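Local coordinates for fructose-1,6-bisphosphatase/inositol-1-monophosphatase (Thermotoga maritima, PDB 2P3N), which removes phosphate from inositol 1-phosphates, fructose 1,6-bisphosphate and several other phosphate esters with the help of magnesium, working as a homotetramer, at residues A[80-85]-A[176-181]; A[20-25]-A[92-97]; A[116-121]-A[186-191]; A[200-205]-A[229-234]; A[27-32]-A[41-46]. All blocks are in the same frame, centred on the assembly; numbering follows the deposited sequence.

Contact 1 of 5, residues A[80-85]-A[176-181]; sequences PIDGTI and SAALNA. With MG (magnesium ion), chain E.
A trans first torsion (chi1 -177°) carries the carboxylate of Asp82 away from its own N and up to the start of helix 177-185; Ser176, also trans (chi1 -169°), has its OG 3.1 Å from Asp82 O. That hydroxyl is hydrogen-bonded to Ser95 OG. Asp82 OD1 takes the N-H of Ala178, N to OD1 2.6 Å, a length to be read with caution because OD1 is modelled too tightly, while OD2 receives a weak bond from Ala177 N at 3.4 Å. An acceptor suits the first turn of a helix, whose N-H groups have no carbonyl before them. With an alanine here in place of Asp82, the first amides of helix 177-185 would probably lose this acceptor, and the inferred second magnesium site a ligand. Gly83, with phi 114°, holds a conformation in which a side chain would strike the preceding carbonyl. Asp79 to Thr84 form the Asp-Pro-Ile-Asp-Gly-Thr signature of the family. Ile81 O binds the magnesium ion at 2.1 Å with three waters, and Glu65 and Asp79 complete the sphere. Strand 95-102 runs alongside, Ser95 touching both segments, and helix 40-56 packs against Pro80 and Ile81.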
# COMPACT_ATOMS: atom_id res chain seq x y z
N PRO A 80 -0.46 -23.00 0.09
CA PRO A 80 -1.48 -22.04 -0.35
C PRO A 80 -1.70 -20.89 0.65
O PRO A 80 -1.88 -19.75 0.25
CB PRO A 80 -2.72 -22.92 -0.56
CG PRO A 80 -2.50 -24.07 0.40
CD PRO A 80 -1.04 -24.36 0.20
N ILE A 81 -1.69 -21.20 1.95
CA ILE A 81 -1.86 -20.15 2.95
C ILE A 81 -1.08 -20.53 4.18
O ILE A 81 -1.50 -21.39 4.95
CB ILE A 81 -3.33 -19.93 3.41
CG1 ILE A 81 -4.19 -19.46 2.24
CG2 ILE A 81 -3.35 -18.89 4.52
CD1 ILE A 81 -5.65 -19.25 2.58
N ASP A 82 0.08 -19.90 4.37
CA ASP A 82 0.88 -20.18 5.54
C ASP A 82 0.43 -19.19 6.61
O ASP A 82 0.77 -18.01 6.57
CB ASP A 82 2.37 -20.01 5.22
CG ASP A 82 3.27 -20.37 6.39
OD1 ASP A 82 4.51 -20.35 6.22
OD2 ASP A 82 2.75 -20.66 7.48
N GLY A 83 -0.36 -19.67 7.56
CA GLY A 83 -0.87 -18.79 8.60
C GLY A 83 -2.37 -18.68 8.43
O GLY A 83 -2.94 -17.59 8.50
N THR A 84 -3.01 -19.83 8.20
CA THR A 84 -4.45 -19.90 7.99
C THR A 84 -5.26 -19.35 9.17
O THR A 84 -6.36 -18.81 8.97
CB THR A 84 -4.88 -21.36 7.70
OG1 THR A 84 -4.11 -21.86 6.59
CG2 THR A 84 -6.36 -21.41 7.35
N ILE A 85 -4.74 -19.49 10.38
CA ILE A 85 -5.44 -18.99 11.56
C ILE A 85 -5.49 -17.47 11.49
O ILE A 85 -6.55 -16.87 11.65
CB ILE A 85 -4.71 -19.42 12.86
CG1 ILE A 85 -4.87 -20.93 13.05
CG2 ILE A 85 -5.26 -18.65 14.05
CD1 ILE A 85 -4.08 -21.50 14.20
N SER A 176 3.24 -16.60 10.86
CA SER A 176 3.58 -17.20 9.58
C SER A 176 5.00 -17.77 9.56
O SER A 176 5.98 -17.03 9.62
CB SER A 176 3.42 -16.17 8.46
OG SER A 176 3.51 -16.78 7.18
N ALA A 177 5.08 -19.09 9.46
CA ALA A 177 6.36 -19.78 9.41
C ALA A 177 7.23 -19.24 8.27
O ALA A 177 8.33 -18.72 8.50
CB ALA A 177 6.12 -21.27 9.23
N ALA A 178 6.74 -19.39 7.05
CA ALA A 178 7.47 -18.93 5.88
C ALA A 178 7.89 -17.46 6.02
O ALA A 178 9.05 -17.11 5.78
CB ALA A 178 6.60 -19.12 4.63
N LEU A 179 6.95 -16.61 6.41
CA LEU A 179 7.25 -15.19 6.56
C LEU A 179 8.25 -14.91 7.68
O LEU A 179 9.03 -13.96 7.59
CB LEU A 179 5.95 -14.42 6.81
CG LEU A 179 6.04 -12.89 6.74
CD1 LEU A 179 6.63 -12.44 5.40
CD2 LEU A 179 4.64 -12.32 6.92
N ASN A 180 8.25 -15.73 8.73
CA ASN A 180 9.18 -15.52 9.83
C ASN A 180 10.59 -15.91 9.47
O ASN A 180 11.55 -15.31 9.95
CB ASN A 180 8.75 -16.30 11.08
CG ASN A 180 7.61 -15.62 11.82
OD1 ASN A 180 7.09 -16.16 12.80
ND2 ASN A 180 7.23 -14.43 11.37
N ALA A 181 10.72 -16.93 8.63
CA ALA A 181 12.03 -17.39 8.21
C ALA A 181 12.62 -16.34 7.29
O ALA A 181 13.80 -16.00 7.40
CB ALA A 181 11.91 -18.71 7.47
MG MG E . -0.96 -23.37 4.88
O HOH W 1 -2.71 -23.56 3.46
O HOH W 2 -2.20 -23.70 6.33
O HOH W 3 0.35 -23.57 6.52

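Contact 2 of 5, residues A[20-25]-A[92-97]; sequences IHWGRV and PNFSIS
Trp22 and Pro92, whose CA atoms are 8.5 Å apart, bring two tight bends together. His21 to Arg24 form a type II beta turn closed by Arg24 N to His21 O, 2.7 Å; Gly23 has the positive phi that glycine accepts easily in its third position. Across from it an inverse gamma turn centred on Asn93 joins Phe94 N to Pro92 O at 2.9 Å just before the strand starts. With CG trans to N (chi1 -175°), the Trp22 indole extends from its turn and meets Pro92 and Phe94. Phe94 CE2 sits over one face, off toward the rim and 3.1 Å from Trp22 NE1. The two rings are oblique, with the centroid of the five-membered ring 4.6 Å from that of Phe94 and the planes at 48°. The indole joins the end of helix 2-21 to the approach to strand 95-102, helix layer to sheet layer in the layered alpha/beta fold. At its edge Trp22 CZ2 lies 3.2 Å from Pro92 N and 3.7 Å from Pro92 CB, where the compact, rigid pyrrolidine fits closely. Trp22 NE1 is hydrogen-bonded to Leu91 O. Arg188 of a second subunit packs on Trp22 and Pro92.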
# COMPACT_ATOMS: atom_id res chain seq x y z
N ILE A 20 -9.61 -11.02 -0.93
CA ILE A 20 -11.05 -10.97 -1.04
C ILE A 20 -11.68 -11.57 0.21
O ILE A 20 -12.64 -11.03 0.76
CB ILE A 20 -11.54 -11.79 -2.26
CG1 ILE A 20 -11.13 -11.10 -3.56
CG2 ILE A 20 -13.05 -11.99 -2.17
CD1 ILE A 20 -11.67 -11.73 -4.80
N HIS A 21 -11.09 -12.67 0.68
CA HIS A 21 -11.61 -13.40 1.82
C HIS A 21 -10.93 -13.21 3.16
O HIS A 21 -11.35 -13.79 4.17
CB HIS A 21 -11.60 -14.88 1.45
CG HIS A 21 -12.30 -15.18 0.16
ND1 HIS A 21 -13.67 -15.24 0.06
CD2 HIS A 21 -11.82 -15.37 -1.09
CE1 HIS A 21 -14.01 -15.45 -1.20
NE2 HIS A 21 -12.90 -15.53 -1.92
N TRP A 22 -9.88 -12.40 3.19
CA TRP A 22 -9.14 -12.17 4.42
C TRP A 22 -10.07 -11.79 5.57
O TRP A 22 -10.90 -10.89 5.44
CB TRP A 22 -8.09 -11.09 4.16
CG TRP A 22 -7.18 -10.82 5.29
CD1 TRP A 22 -6.68 -11.72 6.20
CD2 TRP A 22 -6.62 -9.55 5.64
NE1 TRP A 22 -5.85 -11.08 7.09
CE2 TRP A 22 -5.79 -9.75 6.77
CE3 TRP A 22 -6.74 -8.27 5.11
CZ2 TRP A 22 -5.09 -8.71 7.37
CZ3 TRP A 22 -6.04 -7.23 5.71
CH2 TRP A 22 -5.23 -7.46 6.83
N GLY A 23 -9.93 -12.50 6.69
CA GLY A 23 -10.75 -12.26 7.86
C GLY A 23 -12.24 -12.48 7.63
O GLY A 23 -13.05 -12.27 8.53
N ARG A 24 -12.61 -12.93 6.43
CA ARG A 24 -14.01 -13.13 6.11
C ARG A 24 -14.38 -14.53 5.66
O ARG A 24 -15.27 -14.69 4.82
CB ARG A 24 -14.43 -12.14 5.02
CG ARG A 24 -14.39 -10.67 5.42
CD ARG A 24 -14.34 -9.73 4.21
NE ARG A 24 -12.98 -9.53 3.71
CZ ARG A 24 -12.64 -8.66 2.75
NH1 ARG A 24 -11.38 -8.55 2.36
NH2 ARG A 24 -13.57 -7.91 2.17
N VAL A 25 -13.71 -15.55 6.17
CA VAL A 25 -14.07 -16.93 5.80
C VAL A 25 -14.91 -17.50 6.95
O VAL A 25 -14.42 -17.69 8.07
CB VAL A 25 -12.84 -17.83 5.55
CG1 VAL A 25 -11.90 -17.81 6.74
CG2 VAL A 25 -13.29 -19.25 5.28
N PRO A 92 -2.83 -9.61 9.45
CA PRO A 92 -2.03 -9.51 8.22
C PRO A 92 -0.85 -10.47 8.05
O PRO A 92 -0.31 -10.59 6.94
CB PRO A 92 -1.59 -8.04 8.21
CG PRO A 92 -1.55 -7.69 9.69
CD PRO A 92 -2.79 -8.34 10.22
N ASN A 93 -0.46 -11.17 9.11
CA ASN A 93 0.68 -12.09 9.01
C ASN A 93 0.41 -13.47 8.43
O ASN A 93 0.44 -14.48 9.13
CB ASN A 93 1.40 -12.23 10.36
CG ASN A 93 2.13 -10.97 10.77
OD1 ASN A 93 1.53 -10.01 11.23
ND2 ASN A 93 3.44 -10.97 10.58
N PHE A 94 0.13 -13.50 7.14
CA PHE A 94 -0.09 -14.75 6.44
C PHE A 94 0.58 -14.57 5.08
O PHE A 94 0.78 -13.44 4.64
CB PHE A 94 -1.59 -15.06 6.31
CG PHE A 94 -2.34 -14.12 5.43
CD1 PHE A 94 -2.48 -14.38 4.07
CD2 PHE A 94 -2.92 -12.97 5.95
CE1 PHE A 94 -3.20 -13.52 3.24
CE2 PHE A 94 -3.64 -12.10 5.12
CZ PHE A 94 -3.78 -12.38 3.77
N SER A 95 0.95 -15.67 4.45
CA SER A 95 1.63 -15.60 3.16
C SER A 95 1.40 -16.84 2.30
O SER A 95 0.79 -17.82 2.73
CB SER A 95 3.12 -15.41 3.39
OG SER A 95 3.63 -16.39 4.28
N ILE A 96 1.90 -16.76 1.07
CA ILE A 96 1.82 -17.86 0.12
C ILE A 96 3.27 -18.24 -0.13
O ILE A 96 4.11 -17.38 -0.35
CB ILE A 96 1.23 -17.44 -1.23
CG1 ILE A 96 -0.10 -16.70 -1.04
CG2 ILE A 96 0.98 -18.67 -2.08
CD1 ILE A 96 -0.75 -16.29 -2.38
N SER A 97 3.57 -19.53 -0.09
CA SER A 97 4.94 -19.93 -0.30
C SER A 97 5.10 -20.90 -1.46
O SER A 97 4.29 -21.81 -1.66
CB SER A 97 5.49 -20.53 0.99
OG SER A 97 6.90 -20.54 0.99

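Contact 3 of 5, residues A[116-121]-A[186-191]; sequences LNETLY and AGRVDF
The carboxylate of Glu118 approaches the edge of the Arg188 guanidinium, close to its plane, and the two flat groups stand 75° apart. Their salt bridge runs from NH1 of Arg188 to OE1 of Glu118, 2.7 Å long with an N-H...O angle of 152°. With the planes so steeply inclined, only NH1 forms a bond; it meets OE1 from above the carboxylate plane, 37° out of it. Arg188 reaches so far because its chain is extended from CG to NE. The other oxygen, OE2, is hydrogen-bonded to Tyr183 OH, so both oxygens of this buried acid have partners, which probably favours its charged form. Beside the polar pair, Leu120 CD2 rests 4.0 Å from Ala186 CB, a small residue suiting the close approach. Gly187, at positive phi, completes a Schellman motif ending helix 177-185. Strand 118-123, opened by a G1 bulge at Asn117 and Glu118, thus packs on the end of that helix, with Phe130 of strand 127-130 touching all four residues.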
# COMPACT_ATOMS: atom_id res chain seq x y z
N LEU A 116 0.46 -7.34 3.42
CA LEU A 116 1.57 -6.47 3.74
C LEU A 116 2.27 -5.96 2.50
O LEU A 116 3.05 -5.02 2.59
CB LEU A 116 2.59 -7.22 4.62
CG LEU A 116 2.16 -7.81 5.96
CD1 LEU A 116 3.38 -8.44 6.63
CD2 LEU A 116 1.56 -6.74 6.86
N ASN A 117 1.98 -6.58 1.36
CA ASN A 117 2.64 -6.23 0.10
C ASN A 117 4.14 -6.45 0.22
O ASN A 117 4.95 -5.65 -0.23
CB ASN A 117 2.33 -4.79 -0.29
CG ASN A 117 1.02 -4.66 -1.00
OD1 ASN A 117 0.86 -5.16 -2.11
ND2 ASN A 117 0.06 -4.00 -0.36
N GLU A 118 4.51 -7.57 0.83
CA GLU A 118 5.90 -7.92 0.99
C GLU A 118 6.17 -9.19 0.21
O GLU A 118 5.50 -10.20 0.41
CB GLU A 118 6.21 -8.16 2.45
CG GLU A 118 5.95 -6.94 3.31
CD GLU A 118 6.35 -7.16 4.75
OE1 GLU A 118 6.62 -6.14 5.43
OE2 GLU A 118 6.39 -8.34 5.19
N THR A 119 7.14 -9.12 -0.69
CA THR A 119 7.50 -10.28 -1.49
C THR A 119 8.99 -10.52 -1.31
O THR A 119 9.82 -9.79 -1.85
CB THR A 119 7.18 -10.09 -2.99
OG1 THR A 119 5.85 -9.59 -3.16
CG2 THR A 119 7.28 -11.45 -3.71
N LEU A 120 9.30 -11.56 -0.54
CA LEU A 120 10.67 -11.94 -0.27
C LEU A 120 10.97 -13.17 -1.13
O LEU A 120 10.17 -14.10 -1.18
CB LEU A 120 10.82 -12.25 1.22
CG LEU A 120 10.40 -11.05 2.07
CD1 LEU A 120 8.94 -11.20 2.44
CD2 LEU A 120 11.25 -10.95 3.32
N TYR A 121 12.11 -13.16 -1.82
CA TYR A 121 12.47 -14.30 -2.66
C TYR A 121 13.97 -14.46 -2.82
O TYR A 121 14.74 -13.56 -2.54
CB TYR A 121 11.85 -14.16 -4.05
CG TYR A 121 12.13 -12.83 -4.69
CD1 TYR A 121 11.38 -11.70 -4.37
CD2 TYR A 121 13.18 -12.69 -5.59
CE1 TYR A 121 11.68 -10.46 -4.92
CE2 TYR A 121 13.49 -11.45 -6.15
CZ TYR A 121 12.74 -10.34 -5.81
OH TYR A 121 13.05 -9.12 -6.35
N ALA A 186 15.85 -10.95 5.75
CA ALA A 186 15.74 -9.51 5.48
C ALA A 186 16.28 -8.67 6.62
O ALA A 186 16.18 -7.45 6.59
CB ALA A 186 14.28 -9.13 5.22
N GLY A 187 16.85 -9.32 7.63
CA GLY A 187 17.41 -8.61 8.77
C GLY A 187 16.41 -8.12 9.81
O GLY A 187 16.79 -7.54 10.83
N ARG A 188 15.13 -8.35 9.57
CA ARG A 188 14.11 -7.90 10.50
C ARG A 188 14.18 -8.62 11.84
O ARG A 188 13.96 -8.00 12.88
CB ARG A 188 12.73 -8.07 9.87
CG ARG A 188 12.60 -7.29 8.57
CD ARG A 188 11.16 -7.15 8.15
NE ARG A 188 11.04 -6.23 7.04
CZ ARG A 188 9.89 -5.85 6.52
NH1 ARG A 188 8.75 -6.32 7.02
NH2 ARG A 188 9.87 -4.99 5.50
N VAL A 189 14.45 -9.92 11.83
CA VAL A 189 14.60 -10.68 13.07
C VAL A 189 15.97 -11.29 13.07
O VAL A 189 16.62 -11.34 12.02
CB VAL A 189 13.58 -11.83 13.25
CG1 VAL A 189 12.27 -11.27 13.75
CG2 VAL A 189 13.42 -12.60 11.95
N ASP A 190 16.40 -11.76 14.23
CA ASP A 190 17.74 -12.33 14.35
C ASP A 190 17.79 -13.84 14.21
O ASP A 190 18.79 -14.39 13.75
CB ASP A 190 18.35 -11.85 15.67
CG ASP A 190 18.51 -10.33 15.71
OD1 ASP A 190 19.26 -9.79 14.87
OD2 ASP A 190 17.87 -9.68 16.56
N PHE A 191 16.71 -14.51 14.60
CA PHE A 191 16.66 -15.96 14.48
C PHE A 191 15.24 -16.46 14.61
O PHE A 191 14.40 -15.84 15.28
CB PHE A 191 17.58 -16.62 15.51
CG PHE A 191 17.27 -16.26 16.93
CD1 PHE A 191 16.18 -16.81 17.59
CD2 PHE A 191 18.07 -15.34 17.62
CE1 PHE A 191 15.88 -16.46 18.92
CE2 PHE A 191 17.78 -14.98 18.94
CZ PHE A 191 16.69 -15.54 19.59

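Contact 4 of 5, residues A[200-205]-A[229-234]; sequences WDIAAG and KNFIFS
Ile202 is the first residue of 200-205 to meet the strand. Its CG1, in the crowded position between N and the carbonyl carbon (chi1 50°), lies over one face of the Phe231 ring, within 3.3 Å of Phe231 CE2, and its CD1 comes within 3.4 Å of Phe231 CZ. Ile202 CB stands 4.2 Å from the centroid of that ring and only 10° off the normal, a CH-pi contact. The other branch, CG2, points at the edge of the second ring, 3.7 Å from Phe233 CZ. A branched residue suits this place because the ethyl arm (CG1, CD1) meets Phe231 and the CG2 methyl meets Phe233. One turn on, past a kink, Gly205 O stands 3.5 Å from Phe233 CE2; with no side chain, the glycine lets the ring come close to the backbone. A serine in place of Phe231 would probably leave the Ile202 side chain without the flat surface it rests on. The axes of helix 200-205 and strand 230-234 are 10.6 Å apart at 30°. Phe231 and Phe233 alternate with Ile232, which faces helix 239-253 on the other side of the sheet, while Trp200 and Ala203 turn to strand 74-79. Helix 199-211 is part of the helical layer between the two sheets, as in the layered fold of inositol monophosphatases, and it carries Asp201, a probable ligand of a second magnesium.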
# COMPACT_ATOMS: atom_id res chain seq x y z
N TRP A 200 6.69 -27.60 3.24
CA TRP A 200 6.05 -26.46 2.57
C TRP A 200 6.07 -25.20 3.43
O TRP A 200 5.82 -24.10 2.92
CB TRP A 200 4.60 -26.78 2.16
CG TRP A 200 3.74 -27.40 3.20
CD1 TRP A 200 3.12 -26.78 4.25
CD2 TRP A 200 3.38 -28.78 3.28
NE1 TRP A 200 2.38 -27.68 4.97
CE2 TRP A 200 2.52 -28.92 4.40
CE3 TRP A 200 3.69 -29.91 2.52
CZ2 TRP A 200 1.97 -30.15 4.77
CZ3 TRP A 200 3.14 -31.13 2.88
CH2 TRP A 200 2.29 -31.24 4.00
N ASP A 201 6.38 -25.39 4.71
CA ASP A 201 6.47 -24.30 5.67
C ASP A 201 7.87 -23.70 5.67
O ASP A 201 8.04 -22.53 6.00
CB ASP A 201 6.17 -24.80 7.09
CG ASP A 201 4.75 -25.29 7.26
OD1 ASP A 201 3.80 -24.48 7.06
OD2 ASP A 201 4.57 -26.48 7.61
N ILE A 202 8.87 -24.49 5.28
CA ILE A 202 10.25 -24.01 5.30
C ILE A 202 11.12 -24.09 4.05
O ILE A 202 12.23 -23.57 4.04
CB ILE A 202 11.03 -24.68 6.47
CG1 ILE A 202 10.84 -26.20 6.45
CG2 ILE A 202 10.55 -24.14 7.79
CD1 ILE A 202 11.55 -26.91 5.31
N ALA A 203 10.64 -24.72 2.98
CA ALA A 203 11.43 -24.85 1.76
C ALA A 203 11.84 -23.52 1.13
O ALA A 203 12.95 -23.38 0.61
CB ALA A 203 10.68 -25.70 0.73
N ALA A 204 10.93 -22.55 1.17
CA ALA A 204 11.22 -21.25 0.58
C ALA A 204 12.03 -20.41 1.54
O ALA A 204 12.98 -19.75 1.14
CB ALA A 204 9.93 -20.54 0.22
N GLY A 205 11.65 -20.44 2.81
CA GLY A 205 12.36 -19.65 3.80
C GLY A 205 13.78 -20.13 4.02
O GLY A 205 14.61 -19.43 4.60
N LYS A 229 13.18 -32.03 10.37
CA LYS A 229 12.03 -31.86 11.25
C LYS A 229 12.08 -30.63 12.15
O LYS A 229 11.05 -30.03 12.46
CB LYS A 229 11.84 -33.13 12.10
CG LYS A 229 13.12 -33.68 12.72
CD LYS A 229 12.85 -34.93 13.56
CE LYS A 229 14.14 -35.50 14.12
NZ LYS A 229 13.90 -36.67 14.99
N ASN A 230 13.29 -30.25 12.58
CA ASN A 230 13.47 -29.08 13.44
C ASN A 230 14.23 -28.05 12.64
O ASN A 230 15.10 -28.40 11.84
CB ASN A 230 14.29 -29.44 14.68
CG ASN A 230 14.18 -30.90 15.06
OD1 ASN A 230 13.07 -31.42 15.23
ND2 ASN A 230 15.33 -31.56 15.21
N PHE A 231 13.93 -26.77 12.87
CA PHE A 231 14.59 -25.70 12.13
C PHE A 231 15.04 -24.50 12.94
O PHE A 231 14.30 -23.97 13.77
CB PHE A 231 13.69 -25.23 10.99
CG PHE A 231 13.77 -26.09 9.77
CD1 PHE A 231 14.82 -25.94 8.88
CD2 PHE A 231 12.83 -27.08 9.53
CE1 PHE A 231 14.92 -26.74 7.77
CE2 PHE A 231 12.93 -27.89 8.42
CZ PHE A 231 13.98 -27.72 7.54
N ILE A 232 16.27 -24.08 12.67
CA ILE A 232 16.85 -22.93 13.34
C ILE A 232 17.38 -21.98 12.28
O ILE A 232 18.37 -22.29 11.60
CB ILE A 232 18.01 -23.34 14.28
CG1 ILE A 232 17.51 -24.33 15.34
CG2 ILE A 232 18.61 -22.10 14.96
CD1 ILE A 232 18.58 -24.84 16.28
N PHE A 233 16.71 -20.84 12.12
CA PHE A 233 17.13 -19.82 11.16
C PHE A 233 17.84 -18.72 11.94
O PHE A 233 17.35 -18.28 12.99
CB PHE A 233 15.93 -19.22 10.42
CG PHE A 233 15.13 -20.22 9.63
CD1 PHE A 233 14.16 -21.00 10.25
CD2 PHE A 233 15.34 -20.37 8.26
CE1 PHE A 233 13.41 -21.92 9.52
CE2 PHE A 233 14.60 -21.29 7.52
CZ PHE A 233 13.63 -22.06 8.15
N SER A 234 18.98 -18.27 11.44
CA SER A 234 19.72 -17.23 12.15
C SER A 234 20.63 -16.42 11.23
O SER A 234 20.87 -16.79 10.09
CB SER A 234 20.55 -17.89 13.26
OG SER A 234 20.75 -17.03 14.37

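Contact 5 of 5, residues A[27-32]-A[41-46]; sequences NVEKKT and IDREAQ
Glu29 and Arg43 bear most of this contact, with Asn27 and Ile41 beside them. The salt bridge joins Arg43 NH2 to Glu29 OE1 at 2.8 Å. The oxygen is met on its syn side, 28° out of the carboxylate plane, and the N-H...O angle of 139° shows that the bond is bent. Carboxylate and guanidinium are nearly parallel, 20° between their planes, yet the pairing is one-sided: Arg43 NH1 stays 3.5 Å from OE1 and 3.7 Å from Glu29 OE2. Long, flexible residues suit the place, since neither backbone is near the other; the side chains cross at about a right angle. Arg43 has CG trans to its carbonyl carbon and an extended chain up to NE, passing along Val38 of the neighbouring strand; Glu40 adds a long, weak ion pair. Asn27, poorly ordered, lies loosely near Ile41, whose end comes nearer to the strand segment and which packs on Leu18 and Phe87. Strand 29-30, paired with 37-38 in a small hairpin, is joined in this way to helix 40-56. Since both charged residues are partly exposed, the bridge is probably weakened by competition with water.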
# COMPACT_ATOMS: atom_id res chain seq x y z
N ASN A 27 -16.49 -20.48 6.84
CA ASN A 27 -16.30 -21.92 6.85
C ASN A 27 -14.96 -22.43 7.39
O ASN A 27 -14.11 -22.87 6.61
CB ASN A 27 -16.48 -22.43 5.43
CG ASN A 27 -15.57 -21.70 4.43
OD1 ASN A 27 -15.71 -20.49 4.21
ND2 ASN A 27 -14.62 -22.43 3.84
N VAL A 28 -14.74 -22.40 8.70
CA VAL A 28 -13.46 -22.91 9.21
C VAL A 28 -13.55 -24.43 9.43
O VAL A 28 -14.47 -24.92 10.07
CB VAL A 28 -13.06 -22.23 10.53
CG1 VAL A 28 -11.66 -22.68 10.93
CG2 VAL A 28 -13.10 -20.73 10.37
N GLU A 29 -12.57 -25.15 8.88
CA GLU A 29 -12.52 -26.61 8.97
C GLU A 29 -11.29 -27.09 9.75
O GLU A 29 -10.18 -26.58 9.56
CB GLU A 29 -12.51 -27.22 7.57
CG GLU A 29 -13.78 -26.96 6.76
CD GLU A 29 -13.59 -27.18 5.26
OE1 GLU A 29 -13.00 -28.22 4.89
OE2 GLU A 29 -14.02 -26.31 4.46
N LYS A 30 -11.49 -28.08 10.62
CA LYS A 30 -10.41 -28.63 11.44
C LYS A 30 -9.75 -29.82 10.74
O LYS A 30 -10.44 -30.64 10.17
CB LYS A 30 -10.96 -29.08 12.79
CG LYS A 30 -11.88 -28.08 13.45
CD LYS A 30 -12.37 -28.60 14.79
CE LYS A 30 -13.52 -27.78 15.32
NZ LYS A 30 -14.06 -28.34 16.59
N LYS A 31 -8.43 -29.91 10.79
CA LYS A 31 -7.74 -31.03 10.15
C LYS A 31 -7.36 -32.09 11.19
O LYS A 31 -7.64 -33.27 11.01
CB LYS A 31 -6.51 -30.55 9.37
CG LYS A 31 -6.88 -29.79 8.08
CD LYS A 31 -5.70 -29.05 7.46
CE LYS A 31 -4.72 -29.97 6.76
NZ LYS A 31 -3.62 -29.20 6.11
N THR A 32 -6.72 -31.66 12.27
CA THR A 32 -6.33 -32.58 13.33
C THR A 32 -6.51 -31.92 14.68
O THR A 32 -5.87 -32.30 15.67
CB THR A 32 -4.85 -33.02 13.20
OG1 THR A 32 -4.01 -31.87 13.27
CG2 THR A 32 -4.62 -33.76 11.87
N ILE A 41 -10.68 -21.55 0.95
CA ILE A 41 -9.84 -20.61 0.22
C ILE A 41 -8.40 -21.14 0.15
O ILE A 41 -7.66 -20.81 -0.78
CB ILE A 41 -9.87 -19.21 0.84
CG1 ILE A 41 -11.30 -18.67 0.84
CG2 ILE A 41 -9.05 -18.25 -0.00
CD1 ILE A 41 -12.26 -19.47 1.66
N ASP A 42 -8.01 -21.96 1.13
CA ASP A 42 -6.68 -22.56 1.12
C ASP A 42 -6.62 -23.40 -0.16
O ASP A 42 -5.65 -23.34 -0.92
CB ASP A 42 -6.48 -23.50 2.33
CG ASP A 42 -6.35 -22.75 3.66
OD1 ASP A 42 -5.23 -22.71 4.23
OD2 ASP A 42 -7.36 -22.20 4.15
N ARG A 43 -7.69 -24.17 -0.40
CA ARG A 43 -7.81 -25.05 -1.56
C ARG A 43 -7.95 -24.31 -2.88
O ARG A 43 -7.37 -24.68 -3.89
CB ARG A 43 -9.03 -25.96 -1.42
CG ARG A 43 -9.03 -26.88 -0.24
CD ARG A 43 -10.26 -27.77 -0.30
NE ARG A 43 -10.42 -28.60 0.89
CZ ARG A 43 -10.85 -28.16 2.07
NH1 ARG A 43 -11.18 -26.88 2.21
NH2 ARG A 43 -10.94 -28.99 3.10
N GLU A 44 -8.78 -23.28 -2.89
CA GLU A 44 -8.99 -22.50 -4.09
C GLU A 44 -7.68 -21.83 -4.48
O GLU A 44 -7.35 -21.74 -5.67
CB GLU A 44 -10.09 -21.47 -3.81
CG GLU A 44 -10.36 -20.49 -4.91
CD GLU A 44 -11.61 -19.68 -4.65
OE1 GLU A 44 -11.92 -19.42 -3.46
OE2 GLU A 44 -12.29 -19.31 -5.63
N ALA A 45 -6.93 -21.38 -3.49
CA ALA A 45 -5.66 -20.72 -3.72
C ALA A 45 -4.66 -21.74 -4.25
O ALA A 45 -3.86 -21.44 -5.14
CB ALA A 45 -5.13 -20.12 -2.43
N GLN A 46 -4.74 -22.95 -3.72
CA GLN A 46 -3.84 -24.01 -4.14
C GLN A 46 -4.15 -24.46 -5.55
O GLN A 46 -3.24 -24.80 -6.31
CB GLN A 46 -3.96 -25.21 -3.21
CG GLN A 46 -2.84 -26.20 -3.41
CD GLN A 46 -2.98 -27.41 -2.52
OE1 GLN A 46 -3.56 -28.42 -2.93
NE2 GLN A 46 -2.47 -27.31 -1.29

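In the fold
Contact 1 is the hub. Asp82 N is 2.7 Å from Ser95 O of contact 2, and Thr84 OG1 lies 2.7 Å from Asp42 OD1 of contact 5, so the chain around the magnesium is held through contacts 2 and 5. Contact 4 also touches it: Asp201 OD1 is 4.0 Å from Asp82 OD2, consistent with the two acids sharing a second magnesium absent here. Contact 3 packs on helix 177-185, Leu179 CD1 resting 4.0 Å from Leu120 CD1, and its Leu116 touches Pro92 of contact 2. Contacts 3 and 5 do not touch, their centres being about 25 Å and their nearest atoms about 15 Å apart.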